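Local coordinates for protein 5-oxopent-3-ene-1,2,5-tricarboxylate decarboxylase (Exiguobacterium antarcticum B7, PDB 6IYM) that belongs to the fumarylacetoacetate hydrolase family of metal-dependent enzymes and carries a magnesium ion held by acidic side chains, at residues L117-G125 with G244-L255; T88-L96 with L215-V225. All coordinates share one frame; numbering follows the deposited sequence.

Contact 1: L117-G125 with G244-L255. Unlike the reference sequence in segment 244-255: Lys-250 (reference Thr), Val-253 (reference Thr). With MG (magnesium ion), chain C.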
loop_
_atom_site.group_PDB
_atom_site.type_symbol
_atom_site.label_atom_id
_atom_site.label_comp_id
_atom_site.label_asym_id
_atom_site.label_seq_id
_atom_site.Cartn_x
_atom_site.Cartn_y
_atom_site.Cartn_z
ATOM N N LEU A 117 17.856 3.160 13.394
ATOM C CA LEU A 117 16.383 3.007 13.602
ATOM C C LEU A 117 16.055 1.697 14.308
ATOM O O LEU A 117 15.002 1.683 14.970
ATOM C CB LEU A 117 15.652 3.119 12.258
ATOM C CG LEU A 117 16.045 4.329 11.408
ATOM C CD1 LEU A 117 15.133 4.490 10.198
ATOM C CD2 LEU A 117 16.022 5.610 12.234
ATOM N N THR A 118 16.885 0.651 14.148
ATOM C CA THR A 118 16.599 -0.728 14.633
ATOM C C THR A 118 17.830 -1.358 15.297
ATOM O O THR A 118 18.938 -1.210 14.729
ATOM C CB THR A 118 16.262 -1.734 13.516
ATOM O OG1 THR A 118 15.787 -1.107 12.330
ATOM C CG2 THR A 118 15.245 -2.740 13.996
ATOM N N GLN A 119 17.625 -2.080 16.405
ATOM C CA GLN A 119 18.604 -3.083 16.916
ATOM C C GLN A 119 17.917 -4.447 17.056
ATOM O O GLN A 119 18.492 -5.302 17.718
ATOM C CB GLN A 119 19.233 -2.634 18.242
ATOM C CG GLN A 119 20.010 -1.325 18.150
ATOM C CD GLN A 119 21.249 -1.413 17.298
ATOM O OE1 GLN A 119 21.497 -0.570 16.430
ATOM N NE2 GLN A 119 22.051 -2.431 17.550
ATOM N N GLN A 120 16.727 -4.636 16.465
ATOM C CA GLN A 120 16.028 -5.946 16.413
ATOM C C GLN A 120 15.591 -6.250 14.974
ATOM O O GLN A 120 14.429 -6.580 14.761
ATOM C CB GLN A 120 14.888 -5.953 17.418
ATOM C CG GLN A 120 15.345 -5.692 18.858
ATOM C CD GLN A 120 14.238 -6.012 19.826
ATOM O OE1 GLN A 120 13.058 -5.801 19.545
ATOM N NE2 GLN A 120 14.602 -6.594 20.951
ATOM N N LEU A 121 16.502 -6.137 14.018
ATOM C CA LEU A 121 16.239 -6.489 12.605
ATOM C C LEU A 121 16.105 -8.014 12.465
ATOM O O LEU A 121 16.981 -8.744 13.010
ATOM C CB LEU A 121 17.383 -5.982 11.753
ATOM C CG LEU A 121 17.158 -6.167 10.259
ATOM C CD1 LEU A 121 15.929 -5.390 9.816
ATOM C CD2 LEU A 121 18.388 -5.727 9.501
ATOM N N ASP A 122 15.061 -8.483 11.772
ATOM C CA ASP A 122 14.715 -9.925 11.705
ATOM C C ASP A 122 14.306 -10.278 10.286
ATOM O O ASP A 122 13.952 -9.333 9.545
ATOM C CB ASP A 122 13.614 -10.281 12.710
ATOM C CG ASP A 122 13.601 -11.730 13.180
ATOM O OD1 ASP A 122 14.431 -12.525 12.686
ATOM O OD2 ASP A 122 12.695 -12.078 13.976
ATOM N N TYR A 123 14.377 -11.583 9.960
ATOM C CA TYR A 123 13.999 -12.198 8.671
ATOM C C TYR A 123 12.618 -12.876 8.805
ATOM O O TYR A 123 12.166 -13.256 9.921
ATOM C CB TYR A 123 15.053 -13.215 8.218
ATOM C CG TYR A 123 15.370 -14.245 9.275
ATOM C CD1 TYR A 123 14.647 -15.414 9.391
ATOM C CD2 TYR A 123 16.336 -13.996 10.234
ATOM C CE1 TYR A 123 14.913 -16.332 10.396
ATOM C CE2 TYR A 123 16.608 -14.896 11.254
ATOM C CZ TYR A 123 15.881 -16.064 11.346
ATOM O OH TYR A 123 16.126 -16.929 12.379
ATOM N N GLU A 124 11.968 -13.098 7.667
ATOM C CA GLU A 124 10.769 -13.982 7.545
ATOM C C GLU A 124 10.697 -14.461 6.095
ATOM O O GLU A 124 10.394 -13.642 5.222
ATOM C CB GLU A 124 9.454 -13.264 7.876
ATOM C CG GLU A 124 9.275 -12.880 9.334
ATOM C CD GLU A 124 7.880 -12.401 9.750
ATOM O OE1 GLU A 124 7.705 -12.139 10.945
ATOM O OE2 GLU A 124 6.997 -12.233 8.876
ATOM N N GLY A 125 10.982 -15.737 5.858
ATOM C CA GLY A 125 10.907 -16.328 4.511
ATOM C C GLY A 125 9.488 -16.687 4.183
ATOM O O GLY A 125 8.803 -17.229 5.085
ATOM N N GLY A 244 10.980 -20.176 13.439
ATOM C CA GLY A 244 12.453 -20.057 13.390
ATOM C C GLY A 244 12.945 -18.633 13.224
ATOM O O GLY A 244 14.172 -18.415 13.070
ATOM N N VAL A 245 12.011 -17.693 13.246
ATOM C CA VAL A 245 12.252 -16.221 13.207
ATOM C C VAL A 245 13.236 -15.827 14.322
ATOM O O VAL A 245 13.148 -16.374 15.431
ATOM C CB VAL A 245 10.862 -15.552 13.288
ATOM C CG1 VAL A 245 10.766 -14.402 14.266
ATOM C CG2 VAL A 245 10.374 -15.171 11.901
ATOM N N GLY A 246 14.186 -14.934 14.033
ATOM C CA GLY A 246 15.243 -14.562 14.990
ATOM C C GLY A 246 14.657 -14.157 16.339
ATOM O O GLY A 246 15.239 -14.498 17.388
ATOM N N HIS A 247 13.532 -13.445 16.309
ATOM C CA HIS A 247 12.809 -12.933 17.503
ATOM C C HIS A 247 12.298 -14.087 18.378
ATOM O O HIS A 247 12.117 -13.862 19.580
ATOM C CB HIS A 247 11.643 -12.055 17.055
ATOM C CG HIS A 247 11.080 -11.188 18.125
ATOM N ND1 HIS A 247 11.853 -10.255 18.794
ATOM C CD2 HIS A 247 9.824 -11.072 18.604
ATOM C CE1 HIS A 247 11.098 -9.618 19.660
ATOM N NE2 HIS A 247 9.850 -10.100 19.565
ATOM N N GLY A 248 12.045 -15.269 17.802
ATOM C CA GLY A 248 11.345 -16.367 18.496
ATOM C C GLY A 248 12.328 -17.368 19.070
ATOM O O GLY A 248 11.878 -18.374 19.652
ATOM N N MET A 249 13.621 -17.106 18.892
ATOM C CA MET A 249 14.706 -18.055 19.241
ATOM C C MET A 249 15.039 -17.821 20.712
ATOM O O MET A 249 14.743 -16.726 21.205
ATOM C CB MET A 249 15.927 -17.850 18.335
ATOM C CG MET A 249 15.757 -18.477 16.950
ATOM S SD MET A 249 17.115 -18.142 15.786
ATOM C CE MET A 249 18.444 -19.071 16.571
ATOM N N LYS A 250 15.566 -18.831 21.401
ATOM C CA LYS A 250 15.895 -18.762 22.851
ATOM C C LYS A 250 17.401 -18.962 22.997
ATOM O O LYS A 250 17.873 -20.086 22.893
ATOM C CB LYS A 250 15.049 -19.801 23.596
ATOM C CG LYS A 250 13.555 -19.489 23.669
ATOM C CD LYS A 250 12.670 -20.712 23.559
ATOM C CE LYS A 250 11.319 -20.548 24.220
ATOM N NZ LYS A 250 10.530 -19.438 23.633
ATOM N N PRO A 251 18.228 -17.904 23.164
ATOM C CA PRO A 251 17.775 -16.514 23.231
ATOM C C PRO A 251 17.528 -15.898 21.851
ATOM O O PRO A 251 17.881 -16.493 20.834
ATOM C CB PRO A 251 18.961 -15.824 23.919
ATOM C CG PRO A 251 20.147 -16.560 23.348
ATOM C CD PRO A 251 19.689 -18.005 23.290
ATOM N N PRO A 252 16.904 -14.701 21.781
ATOM C CA PRO A 252 16.602 -14.056 20.498
ATOM C C PRO A 252 17.868 -13.617 19.738
ATOM O O PRO A 252 18.807 -13.160 20.326
ATOM C CB PRO A 252 15.756 -12.832 20.899
ATOM C CG PRO A 252 15.247 -13.144 22.318
ATOM C CD PRO A 252 16.377 -13.944 22.937
ATOM N N VAL A 253 17.890 -13.777 18.421
ATOM C CA VAL A 253 19.066 -13.371 17.598
ATOM C C VAL A 253 18.535 -12.439 16.505
ATOM O O VAL A 253 17.452 -12.714 15.947
ATOM C CB VAL A 253 19.851 -14.588 17.057
ATOM C CG1 VAL A 253 19.002 -15.487 16.179
ATOM C CG2 VAL A 253 21.126 -14.187 16.334
ATOM N N TYR A 254 19.220 -11.323 16.332
ATOM C CA TYR A 254 18.869 -10.222 15.410
ATOM C C TYR A 254 20.003 -10.099 14.399
ATOM O O TYR A 254 21.180 -10.455 14.727
ATOM C CB TYR A 254 18.580 -8.949 16.202
ATOM C CG TYR A 254 17.437 -9.152 17.150
ATOM C CD1 TYR A 254 16.179 -9.475 16.663
ATOM C CD2 TYR A 254 17.619 -9.117 18.524
ATOM C CE1 TYR A 254 15.120 -9.715 17.516
ATOM C CE2 TYR A 254 16.564 -9.353 19.391
ATOM C CZ TYR A 254 15.315 -9.666 18.887
ATOM O OH TYR A 254 14.267 -9.914 19.727
ATOM N N LEU A 255 19.631 -9.634 13.214
ATOM C CA LEU A 255 20.496 -9.527 12.019
ATOM C C LEU A 255 21.452 -8.357 12.221
ATOM O O LEU A 255 21.044 -7.331 12.782
ATOM C CB LEU A 255 19.627 -9.303 10.774
ATOM C CG LEU A 255 18.833 -10.528 10.312
ATOM C CD1 LEU A 255 17.747 -10.169 9.292
ATOM C CD2 LEU A 255 19.774 -11.571 9.758
HETATM MG MG MG C . 5.516 -11.941 7.542
HETATM O O HOH W 1 19.385 -5.939 14.657
HETATM O O HOH W 2 17.203 -12.189 13.158
#
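Asp-122 drives its carboxylate into the turn at 245-247, with CG anti to the backbone N (chi1 -154°). His-247 N donates to Asp-122 OD2 at 2.8 Å from well above the carboxylate plane, while Gly-246 N makes a weak bond to OD1. Beside it, Tyr-123 OH donates to Gly-244 O at 2.6 Å, in the carbonyl plane and at the ring edge, and Leu-255 CD1 lies at another part of that edge. At Gln-120, the side chain runs alongside Tyr-254 in the same direction, amide and ring planes 31° apart, with Gln-120 CB 3.8 Å from the ring centroid over one face, a CH-pi contact. Tyr-254 OH shares a hydrogen bond with His-247 ND1, which steadies the ring. Leu-255 N makes a nearly straight bond (178°) to Leu-121 O, and a water links Leu-121 N to Leu-255 O. At the other end, Val-245 CG2 packs 3.6 Å from Glu-124 CG, on the chain that carries the carboxylate whose OE2 binds magnesium at 2.0 Å; Glu-126 and Asp-155 complete the protein ligands. Arg-159, salt-bridged to Asp-122 OD2 and Glu-124 OE1, bridges the loop anchor and the metal ligand, consistent with a second-shell role.

Contact 2: T88-L96 with L215-V225; sequences TAGAGKFVL and LRDVVTILTEV
This is a loop-to-helix packing contact, partly buried, in which the irregular segment leading into strand 96-99 lies against the N-terminal approach and last turn of helix 218-225. Phe-94 is its centre. The side chain extends away from its own backbone N (chi1 -177°), which lays the ring along Arg-216 and the last turn of the helix, with Arg-216 CD and Glu-224 CB on the same side of its plane and Leu-96 CG on the other. The Arg-216 guanidinium lies only 22° from parallel to the ring plane, but it is Phe-94 CB that sits over one of its faces, and the aliphatic Arg-216 CD comes to 3.5 Å from Phe-94 CD1. Farther along the ring, Glu-224 CB approaches Phe-94 CE2 at 3.4 Å, and Val-225 CG2 meets Phe-94 CZ at the ring edge, 3.6 Å away. The same methyl group touches both methyls of Leu-96.

The helix begins with a classic N-cap: Asp-217 OD1 accepts from Thr-220 N at 3.0 Å and also from Thr-220 OG1, the two donors coming from opposite faces of the carboxylate plane. Just before this cap, Arg-216 turns to the loop. Its NH2 donates to Gly-92 O at 2.9 Å, with the oxygen in the guanidinium plane, and NH1 adds a weak second bond to the same oxygen; together they should limit the guanidinium's rotation beside Phe-94. Glu-224 turns its carboxylate to a salt bridge with Arg-227. At the outer end, Ala-89 CB rests 4.0 Å from Leu-215 CD1 in a poorly ordered part of the loop. At Lys-93 and Phe-94 the loop also meets the second subunit: Phe-94 O is hydrogen-bonded to His-165 ND1 and Lys-93 NZ to Lys-163 O of that subunit.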
loop_
_atom_site.group_PDB
_atom_site.type_symbol
_atom_site.label_atom_id
_atom_site.label_comp_id
_atom_site.label_asym_id
_atom_site.label_seq_id
_atom_site.Cartn_x
_atom_site.Cartn_y
_atom_site.Cartn_z
ATOM N N THR A 88 -5.246 -25.181 15.837
ATOM C CA THR A 88 -4.748 -23.863 16.324
ATOM C C THR A 88 -3.215 -23.885 16.430
ATOM O O THR A 88 -2.622 -24.953 16.187
ATOM C CB THR A 88 -5.379 -23.515 17.680
ATOM O OG1 THR A 88 -5.450 -24.727 18.431
ATOM C CG2 THR A 88 -6.758 -22.902 17.567
ATOM N N ALA A 89 -2.606 -22.749 16.789
ATOM C CA ALA A 89 -1.143 -22.585 16.986
ATOM C C ALA A 89 -0.850 -21.431 17.961
ATOM O O ALA A 89 -0.034 -21.631 18.881
ATOM C CB ALA A 89 -0.470 -22.367 15.651
ATOM N N GLY A 90 -1.468 -20.264 17.742
ATOM C CA GLY A 90 -1.410 -19.076 18.621
ATOM C C GLY A 90 -2.542 -18.111 18.295
ATOM O O GLY A 90 -2.516 -17.547 17.183
ATOM N N ALA A 91 -3.495 -17.924 19.218
ATOM C CA ALA A 91 -4.802 -17.253 18.998
ATOM C C ALA A 91 -5.454 -17.813 17.720
ATOM O O ALA A 91 -6.253 -18.784 17.832
ATOM C CB ALA A 91 -4.605 -15.751 18.946
ATOM N N GLY A 92 -5.077 -17.257 16.559
ATOM C CA GLY A 92 -5.522 -17.669 15.215
ATOM C C GLY A 92 -6.323 -16.577 14.519
ATOM O O GLY A 92 -7.110 -16.920 13.617
ATOM N N LYS A 93 -6.171 -15.308 14.907
ATOM C CA LYS A 93 -6.771 -14.177 14.147
ATOM C C LYS A 93 -6.119 -14.131 12.756
ATOM O O LYS A 93 -4.943 -14.486 12.671
ATOM C CB LYS A 93 -6.661 -12.884 14.956
ATOM C CG LYS A 93 -7.692 -12.791 16.075
ATOM C CD LYS A 93 -7.653 -11.528 16.896
ATOM C CE LYS A 93 -9.029 -11.104 17.363
ATOM N NZ LYS A 93 -8.952 -9.922 18.249
ATOM N N PHE A 94 -6.899 -13.831 11.705
ATOM C CA PHE A 94 -6.443 -13.591 10.308
ATOM C C PHE A 94 -5.983 -12.143 10.184
ATOM O O PHE A 94 -6.829 -11.259 10.127
ATOM C CB PHE A 94 -7.537 -13.853 9.276
ATOM C CG PHE A 94 -7.074 -13.694 7.849
ATOM C CD1 PHE A 94 -5.858 -14.228 7.438
ATOM C CD2 PHE A 94 -7.874 -13.065 6.906
ATOM C CE1 PHE A 94 -5.438 -14.100 6.120
ATOM C CE2 PHE A 94 -7.466 -12.963 5.583
ATOM C CZ PHE A 94 -6.247 -13.473 5.196
ATOM N N VAL A 95 -4.668 -11.936 10.237
ATOM C CA VAL A 95 -4.009 -10.618 10.436
ATOM C C VAL A 95 -3.472 -10.202 9.065
ATOM O O VAL A 95 -2.875 -11.083 8.379
ATOM C CB VAL A 95 -2.901 -10.718 11.510
ATOM C CG1 VAL A 95 -2.035 -9.472 11.592
ATOM C CG2 VAL A 95 -3.477 -11.031 12.883
ATOM N N LEU A 96 -3.765 -8.965 8.638
ATOM C CA LEU A 96 -3.352 -8.434 7.314
ATOM C C LEU A 96 -2.681 -7.084 7.528
ATOM O O LEU A 96 -3.205 -6.326 8.283
ATOM C CB LEU A 96 -4.565 -8.301 6.389
ATOM C CG LEU A 96 -5.024 -9.602 5.735
ATOM C CD1 LEU A 96 -6.349 -9.423 5.006
ATOM C CD2 LEU A 96 -3.969 -10.136 4.771
ATOM N N LEU A 215 -1.966 -22.322 8.403
ATOM C CA LEU A 215 -3.255 -22.284 9.144
ATOM C C LEU A 215 -4.369 -21.858 8.173
ATOM O O LEU A 215 -5.494 -22.416 8.294
ATOM C CB LEU A 215 -3.109 -21.349 10.354
ATOM C CG LEU A 215 -1.931 -21.649 11.290
ATOM C CD1 LEU A 215 -1.787 -20.568 12.361
ATOM C CD2 LEU A 215 -2.086 -23.010 11.938
ATOM N N ARG A 216 -4.050 -20.975 7.209
ATOM C CA ARG A 216 -4.889 -20.665 6.013
ATOM C C ARG A 216 -4.098 -20.940 4.724
ATOM O O ARG A 216 -3.103 -20.221 4.459
ATOM C CB ARG A 216 -5.386 -19.212 6.095
ATOM C CG ARG A 216 -6.461 -19.011 7.157
ATOM C CD ARG A 216 -6.453 -17.644 7.800
ATOM N NE ARG A 216 -7.457 -17.517 8.856
ATOM C CZ ARG A 216 -7.228 -17.552 10.162
ATOM N NH1 ARG A 216 -6.006 -17.734 10.635
ATOM N NH2 ARG A 216 -8.240 -17.432 11.004
ATOM N N ASP A 217 -4.529 -21.928 3.938
ATOM C CA ASP A 217 -3.885 -22.338 2.662
ATOM C C ASP A 217 -4.078 -21.226 1.615
ATOM O O ASP A 217 -4.718 -20.186 1.927
ATOM C CB ASP A 217 -4.368 -23.728 2.224
ATOM C CG ASP A 217 -5.760 -23.761 1.623
ATOM O OD1 ASP A 217 -6.499 -22.784 1.832
ATOM O OD2 ASP A 217 -6.075 -24.754 0.931
ATOM N N VAL A 218 -3.493 -21.397 0.436
ATOM C CA VAL A 218 -3.484 -20.344 -0.615
ATOM C C VAL A 218 -4.943 -19.991 -0.958
ATOM O O VAL A 218 -5.330 -18.798 -0.822
ATOM C CB VAL A 218 -2.644 -20.793 -1.824
ATOM C CG1 VAL A 218 -2.871 -19.922 -3.062
ATOM C CG2 VAL A 218 -1.171 -20.834 -1.462
ATOM N N VAL A 219 -5.768 -20.974 -1.309
ATOM C CA VAL A 219 -7.191 -20.715 -1.697
ATOM C C VAL A 219 -7.922 -19.968 -0.574
ATOM O O VAL A 219 -8.545 -18.941 -0.883
ATOM C CB VAL A 219 -7.921 -21.982 -2.180
ATOM C CG1 VAL A 219 -9.427 -21.807 -2.221
ATOM C CG2 VAL A 219 -7.424 -22.387 -3.558
ATOM N N THR A 220 -7.783 -20.349 0.695
ATOM C CA THR A 220 -8.453 -19.644 1.832
ATOM C C THR A 220 -7.949 -18.200 1.957
ATOM O O THR A 220 -8.739 -17.293 2.270
ATOM C CB THR A 220 -8.229 -20.376 3.158
ATOM O OG1 THR A 220 -8.512 -21.746 2.907
ATOM C CG2 THR A 220 -9.090 -19.883 4.296
ATOM N N ILE A 221 -6.647 -17.976 1.785
ATOM C CA ILE A 221 -6.093 -16.596 1.832
ATOM C C ILE A 221 -6.806 -15.773 0.744
ATOM O O ILE A 221 -7.358 -14.728 1.086
ATOM C CB ILE A 221 -4.555 -16.600 1.685
ATOM C CG1 ILE A 221 -3.874 -17.085 2.972
ATOM C CG2 ILE A 221 -4.082 -15.230 1.255
ATOM C CD1 ILE A 221 -2.463 -17.550 2.790
ATOM N N LEU A 222 -6.821 -16.243 -0.504
ATOM C CA LEU A 222 -7.431 -15.523 -1.656
ATOM C C LEU A 222 -8.909 -15.216 -1.376
ATOM O O LEU A 222 -9.315 -14.040 -1.502
ATOM C CB LEU A 222 -7.280 -16.385 -2.906
ATOM C CG LEU A 222 -5.857 -16.532 -3.440
ATOM C CD1 LEU A 222 -5.810 -17.633 -4.493
ATOM C CD2 LEU A 222 -5.359 -15.225 -4.011
ATOM N N THR A 223 -9.669 -16.242 -0.984
ATOM C CA THR A 223 -11.099 -16.168 -0.562
ATOM C C THR A 223 -11.305 -15.078 0.501
ATOM O O THR A 223 -12.205 -14.235 0.325
ATOM C CB THR A 223 -11.527 -17.539 -0.029
ATOM O OG1 THR A 223 -11.750 -18.336 -1.201
ATOM C CG2 THR A 223 -12.710 -17.452 0.904
ATOM N N GLU A 224 -10.508 -15.083 1.573
ATOM C CA GLU A 224 -10.705 -14.189 2.745
ATOM C C GLU A 224 -10.266 -12.752 2.419
ATOM O O GLU A 224 -10.950 -11.805 2.827
ATOM C CB GLU A 224 -9.913 -14.723 3.934
ATOM C CG GLU A 224 -10.515 -15.960 4.552
ATOM C CD GLU A 224 -11.746 -15.655 5.379
ATOM O OE1 GLU A 224 -11.595 -14.962 6.416
ATOM O OE2 GLU A 224 -12.854 -16.074 4.965
ATOM N N VAL A 225 -9.140 -12.594 1.731
ATOM C CA VAL A 225 -8.505 -11.276 1.450
ATOM C C VAL A 225 -9.436 -10.466 0.553
ATOM O O VAL A 225 -9.555 -9.268 0.782
ATOM C CB VAL A 225 -7.106 -11.460 0.830
ATOM C CG1 VAL A 225 -6.517 -10.166 0.314
ATOM C CG2 VAL A 225 -6.162 -12.067 1.851
#

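The two contacts alternate along the chain: 88-96 comes first, then 117-125, then 215-225 and 244-255, and each joins parts 119 residues apart at their closest ends. All four segments belong to the fumarylacetoacetate hydrolase C-terminal region. The contact centres are 23 Å apart and the nearest atoms about 10 Å, so the two do not meet. Segment 117-125 runs into strand 121-131 and segment 88-96 into strand 96-99, and strands 72-75 and 236-238 link these two across the ten-stranded mixed sheet; helix 218-225 also packs on strand 121-131 through Val-218 and Leu-222. One sheet thus joins a contact that carries a magnesium ligand to one that meets the second subunit.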